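Local coordinates for protein DNA alpha-glucosyltransferase (Enterobacteria phage T4, PDB 1Y6F) that belongs to the GT-B clan of glycosyltransferases and carries two parallel beta-sheet domains, with uridine-5'-diphosphate-glucose bound between them, at residues I82-P87 and V113-D118; I140-D145 and P172-F177. All coordinates share one frame; numbering follows the deposited sequence.

Contacts 1 and 2 lie in the same parallel sheet, with centres about 12 Å apart. Strands 111-115 and 139-142 are neighbours in it and join the two contacts. V114 O and F141 N are 2.9 Å apart, and Q116 N and F141 O are 3.2 Å apart; both are probable hydrogen bonds. The rings of Y115 and F141 stack between the contacts. Past the strand ends, one histidine from each contact reaches the sugar end of UPG, and both meet the same hydroxyl. UPG is also hydrogen-bonded to H119, R49, K212 and E314. The nearest atoms of contacts 1 and 2 lie about 6 and 11 Å from the bound nucleic acid.

Contact 1. Residues I82-P87 and V113-D118; sequences IINSVP and VVYQHD. With UPG (uridine-5'-diphosphate-glucose), chain E.
I82 and V113 lie side by side and point the same way, with I82 CG1 against V113 CB at 3.8 Å. I82 CG2 stands anti to the backbone N (chi1 of the residue -67°). This turns the methyl obliquely onto the Y115 ring, where I82 CG2 meets Y115 CD2 at 3.9 Å. The other sheet face has I83 and V114, which touch more loosely. I83 also packs on Y99 of helix 93-102. On the face of I82, F22 and Q26 of helix 18-32 lie close to Y115.

The two short strand segments run parallel, their axes 20° apart. I83 N donates to V113 O at 2.9 Å, and Y115 N donates to I83 O at 3.2 Å. Strand 80-85, helix 93-102 and strand 111-115 form a beta-alpha-beta unit of the Rossmann-like N-terminal sheet.

Two residues on from Y115, H117 comes back toward N84. The two side chains meet obliquely. The H117 ring presents its edge to the N84 backbone, with H117 CD2 in plane with N84 O at 3.2 Å. A water sits between the diverging chains. It accepts from H117 N at 3.0 Å and lies 2.7 Å from N84 O, with Y115 O also in its reach. At another point of the ring edge, H117 ND1 is hydrogen-bonded to UPG O6' at 3.2 Å, and either atom could be the donor. F22 and F177 also meet the H117 ring.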
loop_
_atom_site.group_PDB
_atom_site.type_symbol
_atom_site.label_atom_id
_atom_site.label_comp_id
_atom_site.label_asym_id
_atom_site.label_seq_id
_atom_site.Cartn_x
_atom_site.Cartn_y
_atom_site.Cartn_z
ATOM N N ILE C 82 -8.799 13.741 -9.969
ATOM C CA ILE C 82 -8.703 12.826 -8.854
ATOM C C ILE C 82 -7.570 13.240 -7.925
ATOM O O ILE C 82 -6.403 13.165 -8.294
ATOM C CB ILE C 82 -8.444 11.415 -9.389
ATOM C CG1 ILE C 82 -9.677 10.925 -10.147
ATOM C CG2 ILE C 82 -8.072 10.491 -8.278
ATOM C CD1 ILE C 82 -9.501 9.552 -10.760
ATOM N N ILE C 83 -7.913 13.688 -6.721
ATOM C CA ILE C 83 -6.909 14.104 -5.746
ATOM C C ILE C 83 -6.684 12.979 -4.735
ATOM O O ILE C 83 -7.609 12.593 -4.018
ATOM C CB ILE C 83 -7.377 15.369 -5.026
ATOM C CG1 ILE C 83 -7.716 16.443 -6.061
ATOM C CG2 ILE C 83 -6.317 15.860 -4.069
ATOM C CD1 ILE C 83 -8.159 17.777 -5.456
ATOM N N ASN C 84 -5.464 12.441 -4.682
ATOM C CA ASN C 84 -5.160 11.341 -3.761
ATOM C C ASN C 84 -4.439 11.728 -2.473
ATOM O O ASN C 84 -4.319 10.923 -1.548
ATOM C CB ASN C 84 -4.356 10.249 -4.482
ATOM C CG ASN C 84 -5.173 9.527 -5.543
ATOM O OD1 ASN C 84 -6.216 8.949 -5.252
ATOM N ND2 ASN C 84 -4.700 9.559 -6.777
ATOM N N SER C 85 -3.971 12.963 -2.400
ATOM C CA SER C 85 -3.255 13.421 -1.223
ATOM C C SER C 85 -3.302 14.936 -1.221
ATOM O O SER C 85 -3.408 15.546 -2.289
ATOM C CB SER C 85 -1.804 12.935 -1.281
ATOM O OG SER C 85 -1.108 13.491 -2.391
ATOM N N VAL C 86 -3.240 15.539 -0.034
ATOM C CA VAL C 86 -3.269 17.005 0.095
ATOM C C VAL C 86 -2.018 17.492 0.840
ATOM O O VAL C 86 -1.450 16.760 1.646
ATOM C CB VAL C 86 -4.537 17.468 0.839
ATOM C CG1 VAL C 86 -5.765 16.996 0.094
ATOM C CG2 VAL C 86 -4.549 16.927 2.264
ATOM N N PRO C 87 -1.581 18.737 0.592
ATOM C CA PRO C 87 -0.383 19.267 1.260
ATOM C C PRO C 87 -0.240 18.879 2.730
ATOM O O PRO C 87 -1.217 18.841 3.485
ATOM C CB PRO C 87 -0.499 20.778 1.052
ATOM C CG PRO C 87 -1.970 20.987 0.887
ATOM C CD PRO C 87 -2.377 19.833 0.017
ATOM N N VAL C 113 -12.885 14.099 -7.877
ATOM C CA VAL C 113 -12.931 12.870 -7.110
ATOM C C VAL C 113 -11.848 12.879 -6.047
ATOM O O VAL C 113 -10.691 13.171 -6.340
ATOM C CB VAL C 113 -12.713 11.653 -8.017
ATOM C CG1 VAL C 113 -12.678 10.373 -7.191
ATOM C CG2 VAL C 113 -13.807 11.591 -9.058
ATOM N N VAL C 114 -12.225 12.551 -4.813
ATOM C CA VAL C 114 -11.272 12.530 -3.713
ATOM C C VAL C 114 -11.162 11.194 -2.997
ATOM O O VAL C 114 -12.157 10.646 -2.524
ATOM C CB VAL C 114 -11.620 13.565 -2.671
ATOM C CG1 VAL C 114 -10.891 13.248 -1.376
ATOM C CG2 VAL C 114 -11.236 14.937 -3.175
ATOM N N TYR C 115 -9.938 10.683 -2.908
ATOM C CA TYR C 115 -9.677 9.421 -2.239
ATOM C C TYR C 115 -8.911 9.746 -0.975
ATOM O O TYR C 115 -7.966 10.541 -0.999
ATOM C CB TYR C 115 -8.811 8.498 -3.108
ATOM C CG TYR C 115 -9.533 7.784 -4.227
ATOM C CD1 TYR C 115 -9.982 6.480 -4.069
ATOM C CD2 TYR C 115 -9.724 8.396 -5.458
ATOM C CE1 TYR C 115 -10.590 5.801 -5.110
ATOM C CE2 TYR C 115 -10.334 7.721 -6.510
ATOM C CZ TYR C 115 -10.761 6.424 -6.332
ATOM O OH TYR C 115 -11.335 5.743 -7.392
ATOM N N GLN C 116 -9.338 9.152 0.133
ATOM C CA GLN C 116 -8.664 9.339 1.406
ATOM C C GLN C 116 -7.993 7.994 1.670
ATOM O O GLN C 116 -8.669 7.005 1.935
ATOM C CB GLN C 116 -9.669 9.678 2.514
ATOM C CG GLN C 116 -9.047 9.726 3.898
ATOM C CD GLN C 116 -7.718 10.490 3.924
ATOM O OE1 GLN C 116 -7.672 11.711 3.721
ATOM N NE2 GLN C 116 -6.625 9.761 4.165
ATOM N N HIS C 117 -6.665 7.967 1.586
ATOM C CA HIS C 117 -5.892 6.737 1.770
ATOM C C HIS C 117 -5.354 6.429 3.163
ATOM O O HIS C 117 -4.808 5.356 3.382
ATOM C CB HIS C 117 -4.728 6.745 0.791
ATOM C CG HIS C 117 -5.159 6.797 -0.639
ATOM N ND1 HIS C 117 -5.590 5.682 -1.322
ATOM C CD2 HIS C 117 -5.228 7.826 -1.514
ATOM C CE1 HIS C 117 -5.901 6.019 -2.561
ATOM N NE2 HIS C 117 -5.691 7.315 -2.703
ATOM N N ASP C 118 -5.505 7.359 4.100
ATOM C CA ASP C 118 -5.008 7.162 5.458
ATOM C C ASP C 118 -6.000 6.451 6.373
ATOM O O ASP C 118 -7.178 6.317 6.047
ATOM C CB ASP C 118 -4.620 8.507 6.045
ATOM C CG ASP C 118 -3.514 9.168 5.261
ATOM O OD1 ASP C 118 -3.430 10.418 5.287
ATOM O OD2 ASP C 118 -2.726 8.428 4.623
HETATM N N1 UPG E . 7.340 0.136 -1.272
HETATM C C2 UPG E . 8.481 0.277 -2.033
HETATM N N3 UPG E . 9.600 0.640 -1.329
HETATM C C4 UPG E . 9.691 0.860 0.026
HETATM C C5 UPG E . 8.473 0.663 0.746
HETATM C C6 UPG E . 7.367 0.313 0.088
HETATM O O2 UPG E . 8.502 0.089 -3.238
HETATM O O4 UPG E . 10.754 1.246 0.503
HETATM C C1C UPG E . 6.090 -0.174 -1.973
HETATM C C2C UPG E . 5.404 -1.480 -1.583
HETATM O O2C UPG E . 5.916 -2.540 -2.359
HETATM C C3C UPG E . 3.956 -1.157 -1.942
HETATM C C4C UPG E . 3.839 0.303 -1.526
HETATM O O4C UPG E . 5.175 0.853 -1.658
HETATM O O3C UPG E . 3.765 -1.264 -3.349
HETATM C C5C UPG E . 3.341 0.531 -0.118
HETATM O O5C UPG E . 1.931 0.371 -0.083
HETATM P PA UPG E . 1.191 -0.366 1.115
HETATM O O1A UPG E . -0.252 -0.139 0.899
HETATM O O2A UPG E . 1.706 -1.758 1.192
HETATM O O3A UPG E . 1.700 0.424 2.449
HETATM P PB UPG E . 1.513 1.980 2.902
HETATM O O1B UPG E . 1.171 1.987 4.340
HETATM O O2B UPG E . 2.720 2.698 2.447
HETATM O O3B UPG E . 0.242 2.458 2.060
HETATM C "C1'" UPG E . -0.804 3.392 2.496
HETATM C "C2'" UPG E . -1.701 2.890 3.630
HETATM C "C3'" UPG E . -2.301 1.553 3.181
HETATM C "C4'" UPG E . -3.117 1.754 1.890
HETATM C "C5'" UPG E . -2.293 2.490 0.810
HETATM C "C6'" UPG E . -3.137 2.945 -0.370
HETATM O "O2'" UPG E . -0.963 2.748 4.834
HETATM O "O3'" UPG E . -3.125 1.007 4.204
HETATM O "O4'" UPG E . -3.517 0.485 1.389
HETATM O "O5'" UPG E . -1.639 3.676 1.353
HETATM O "O6'" UPG E . -4.528 2.954 -0.056
HETATM O O HOH W 1 -5.338 10.540 0.942
#

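Contact 2. Residues I140-D145 and P172-F177. With UPG (uridine-5'-diphosphate-glucose), chain E.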
loop_
_atom_site.group_PDB
_atom_site.type_symbol
_atom_site.label_atom_id
_atom_site.label_comp_id
_atom_site.label_asym_id
_atom_site.label_seq_id
_atom_site.Cartn_x
_atom_site.Cartn_y
_atom_site.Cartn_z
ATOM N N ILE C 140 -16.382 11.003 -2.975
ATOM C CA ILE C 140 -15.399 10.747 -1.925
ATOM C C ILE C 140 -15.315 9.254 -1.625
ATOM O O ILE C 140 -16.327 8.549 -1.638
ATOM C CB ILE C 140 -15.777 11.470 -0.610
ATOM C CG1 ILE C 140 -16.054 12.948 -0.878
ATOM C CG2 ILE C 140 -14.640 11.353 0.393
ATOM C CD1 ILE C 140 -16.742 13.640 0.279
ATOM N N PHE C 141 -14.107 8.776 -1.349
ATOM C CA PHE C 141 -13.900 7.362 -1.029
ATOM C C PHE C 141 -13.070 7.280 0.241
ATOM O O PHE C 141 -12.363 8.228 0.567
ATOM C CB PHE C 141 -13.113 6.635 -2.132
ATOM C CG PHE C 141 -13.834 6.507 -3.447
ATOM C CD1 PHE C 141 -13.625 7.424 -4.462
ATOM C CD2 PHE C 141 -14.692 5.440 -3.682
ATOM C CE1 PHE C 141 -14.250 7.280 -5.698
ATOM C CE2 PHE C 141 -15.325 5.284 -4.907
ATOM C CZ PHE C 141 -15.101 6.209 -5.922
ATOM N N SER C 142 -13.153 6.149 0.944
ATOM C CA SER C 142 -12.350 5.900 2.155
ATOM C C SER C 142 -12.200 4.388 2.280
ATOM O O SER C 142 -12.911 3.636 1.604
ATOM C CB SER C 142 -13.030 6.441 3.413
ATOM O OG SER C 142 -14.141 5.629 3.773
ATOM N N HIS C 143 -11.277 3.938 3.125
ATOM C CA HIS C 143 -11.067 2.503 3.312
ATOM C C HIS C 143 -12.127 1.839 4.195
ATOM O O HIS C 143 -12.272 0.618 4.172
ATOM C CB HIS C 143 -9.693 2.227 3.941
ATOM C CG HIS C 143 -8.554 2.366 2.987
ATOM N ND1 HIS C 143 -8.397 1.543 1.891
ATOM C CD2 HIS C 143 -7.540 3.261 2.936
ATOM C CE1 HIS C 143 -7.339 1.931 1.205
ATOM N NE2 HIS C 143 -6.801 2.970 1.818
ATOM N N SER C 144 -12.862 2.626 4.975
ATOM C CA SER C 144 -13.851 2.031 5.869
ATOM C C SER C 144 -14.974 2.946 6.327
ATOM O O SER C 144 -14.733 4.076 6.744
ATOM C CB SER C 144 -13.143 1.482 7.110
ATOM O OG SER C 144 -14.084 1.044 8.074
ATOM N N ASP C 145 -16.203 2.444 6.277
ATOM C CA ASP C 145 -17.346 3.239 6.719
ATOM C C ASP C 145 -17.231 3.535 8.213
ATOM O O ASP C 145 -17.786 4.522 8.705
ATOM C CB ASP C 145 -18.656 2.503 6.435
ATOM C CG ASP C 145 -18.898 2.291 4.950
ATOM O OD1 ASP C 145 -18.794 3.273 4.176
ATOM O OD2 ASP C 145 -19.201 1.141 4.560
ATOM N N PRO C 172 -21.981 14.663 2.690
ATOM C CA PRO C 172 -21.810 13.896 1.453
ATOM C C PRO C 172 -21.670 12.405 1.743
ATOM O O PRO C 172 -21.279 12.017 2.840
ATOM C CB PRO C 172 -20.518 14.466 0.873
ATOM C CG PRO C 172 -20.479 15.847 1.408
ATOM C CD PRO C 172 -20.912 15.664 2.827
ATOM N N THR C 173 -21.990 11.567 0.768
ATOM C CA THR C 173 -21.834 10.131 0.960
ATOM C C THR C 173 -20.344 9.826 0.808
ATOM O O THR C 173 -19.640 10.513 0.073
ATOM C CB THR C 173 -22.583 9.307 -0.115
ATOM O OG1 THR C 173 -23.969 9.652 -0.123
ATOM C CG2 THR C 173 -22.454 7.821 0.178
ATOM N N VAL C 174 -19.862 8.813 1.517
ATOM C CA VAL C 174 -18.465 8.403 1.412
ATOM C C VAL C 174 -18.512 6.951 0.986
ATOM O O VAL C 174 -18.978 6.100 1.744
ATOM C CB VAL C 174 -17.715 8.503 2.760
ATOM C CG1 VAL C 174 -16.355 7.817 2.656
ATOM C CG2 VAL C 174 -17.519 9.944 3.132
ATOM N N TYR C 175 -18.064 6.667 -0.233
ATOM C CA TYR C 175 -18.078 5.297 -0.727
ATOM C C TYR C 175 -16.801 4.598 -0.311
ATOM O O TYR C 175 -15.778 5.235 -0.084
ATOM C CB TYR C 175 -18.183 5.262 -2.240
ATOM C CG TYR C 175 -19.424 5.904 -2.805
ATOM C CD1 TYR C 175 -20.632 5.205 -2.871
ATOM C CD2 TYR C 175 -19.382 7.207 -3.305
ATOM C CE1 TYR C 175 -21.762 5.786 -3.430
ATOM C CE2 TYR C 175 -20.501 7.799 -3.863
ATOM C CZ TYR C 175 -21.688 7.084 -3.926
ATOM O OH TYR C 175 -22.783 7.668 -4.512
ATOM N N ASN C 176 -16.881 3.281 -0.204
ATOM C CA ASN C 176 -15.750 2.461 0.177
ATOM C C ASN C 176 -15.007 2.026 -1.081
ATOM O O ASN C 176 -15.613 1.834 -2.138
ATOM C CB ASN C 176 -16.249 1.235 0.948
ATOM C CG ASN C 176 -15.164 0.199 1.170
ATOM O OD1 ASN C 176 -15.026 -0.757 0.397
ATOM N ND2 ASN C 176 -14.381 0.384 2.228
ATOM N N PHE C 177 -13.693 1.885 -0.981
ATOM C CA PHE C 177 -12.938 1.435 -2.141
ATOM C C PHE C 177 -11.844 0.517 -1.663
ATOM O O PHE C 177 -11.613 0.395 -0.463
ATOM C CB PHE C 177 -12.324 2.619 -2.896
ATOM C CG PHE C 177 -11.091 3.182 -2.245
ATOM C CD1 PHE C 177 -9.826 2.867 -2.734
ATOM C CD2 PHE C 177 -11.195 4.023 -1.141
ATOM C CE1 PHE C 177 -8.671 3.384 -2.134
ATOM C CE2 PHE C 177 -10.050 4.555 -0.522
ATOM C CZ PHE C 177 -8.780 4.233 -1.022
HETATM N N1 UPG E . 7.340 0.136 -1.272
HETATM C C2 UPG E . 8.481 0.277 -2.033
HETATM N N3 UPG E . 9.600 0.640 -1.329
HETATM C C4 UPG E . 9.691 0.860 0.026
HETATM C C5 UPG E . 8.473 0.663 0.746
HETATM C C6 UPG E . 7.367 0.313 0.088
HETATM O O2 UPG E . 8.502 0.089 -3.238
HETATM O O4 UPG E . 10.754 1.246 0.503
HETATM C C1C UPG E . 6.090 -0.174 -1.973
HETATM C C2C UPG E . 5.404 -1.480 -1.583
HETATM O O2C UPG E . 5.916 -2.540 -2.359
HETATM C C3C UPG E . 3.956 -1.157 -1.942
HETATM C C4C UPG E . 3.839 0.303 -1.526
HETATM O O4C UPG E . 5.175 0.853 -1.658
HETATM O O3C UPG E . 3.765 -1.264 -3.349
HETATM C C5C UPG E . 3.341 0.531 -0.118
HETATM O O5C UPG E . 1.931 0.371 -0.083
HETATM P PA UPG E . 1.191 -0.366 1.115
HETATM O O1A UPG E . -0.252 -0.139 0.899
HETATM O O2A UPG E . 1.706 -1.758 1.192
HETATM O O3A UPG E . 1.700 0.424 2.449
HETATM P PB UPG E . 1.513 1.980 2.902
HETATM O O1B UPG E . 1.171 1.987 4.340
HETATM O O2B UPG E . 2.720 2.698 2.447
HETATM O O3B UPG E . 0.242 2.458 2.060
HETATM C "C1'" UPG E . -0.804 3.392 2.496
HETATM C "C2'" UPG E . -1.701 2.890 3.630
HETATM C "C3'" UPG E . -2.301 1.553 3.181
HETATM C "C4'" UPG E . -3.117 1.754 1.890
HETATM C "C5'" UPG E . -2.293 2.490 0.810
HETATM C "C6'" UPG E . -3.137 2.945 -0.370
HETATM O "O2'" UPG E . -0.963 2.748 4.834
HETATM O "O3'" UPG E . -3.125 1.007 4.204
HETATM O "O4'" UPG E . -3.517 0.485 1.389
HETATM O "O5'" UPG E . -1.639 3.676 1.353
HETATM O "O6'" UPG E . -4.528 2.954 -0.056
#
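F177 lies across the contact with its ring between F141 and H143. Its CG sits between the backbone N and the carbonyl carbon (chi1 78°), which folds the ring back over strand 140-142. F177 CD2 packs on F141 CB at 3.4 Å, the methylene standing oblique to the ring. The tip atom F177 CZ lies over one face of the H143 imidazole, toward the rim. The pair is oblique, with planes 33° apart. H143 ND1 bonds to S307 OG, and H143 NE2 donates a weak hydrogen bond to UPG O6' at 2.9 Å. That oxygen lies in the ring plane, at its edge.

F141 crosses Y175 obliquely, with F141 CD2 on Y175 CB at 3.8 Å. Helix 390-402 covers this face through I400. On the other face V174 CG1 touches S142 OG at 3.3 Å, while the hydroxyl bonds to N150 of helix 148-157. Farther back, I140 CD1 reaches P172 CB at 3.9 Å. N176 turns its amide toward H143, and its OD1 is bonded to R306.

Three backbone bonds fix the register. Y175 N donates to I140 O at 2.9 Å, S142 N to Y175 O at 3.0 Å, and F177 N to S142 O at 3.2 Å. Between the strands the chain forms helix 148-157, with part of the connection not modelled, consistent with a beta-alpha-beta crossover. Strand 175-176 is the outermost on this side of the parallel N-terminal sheet. As is usual in Rossmann-like GT-B domains, the loops past the C-terminal strand ends line the cleft that holds UPG.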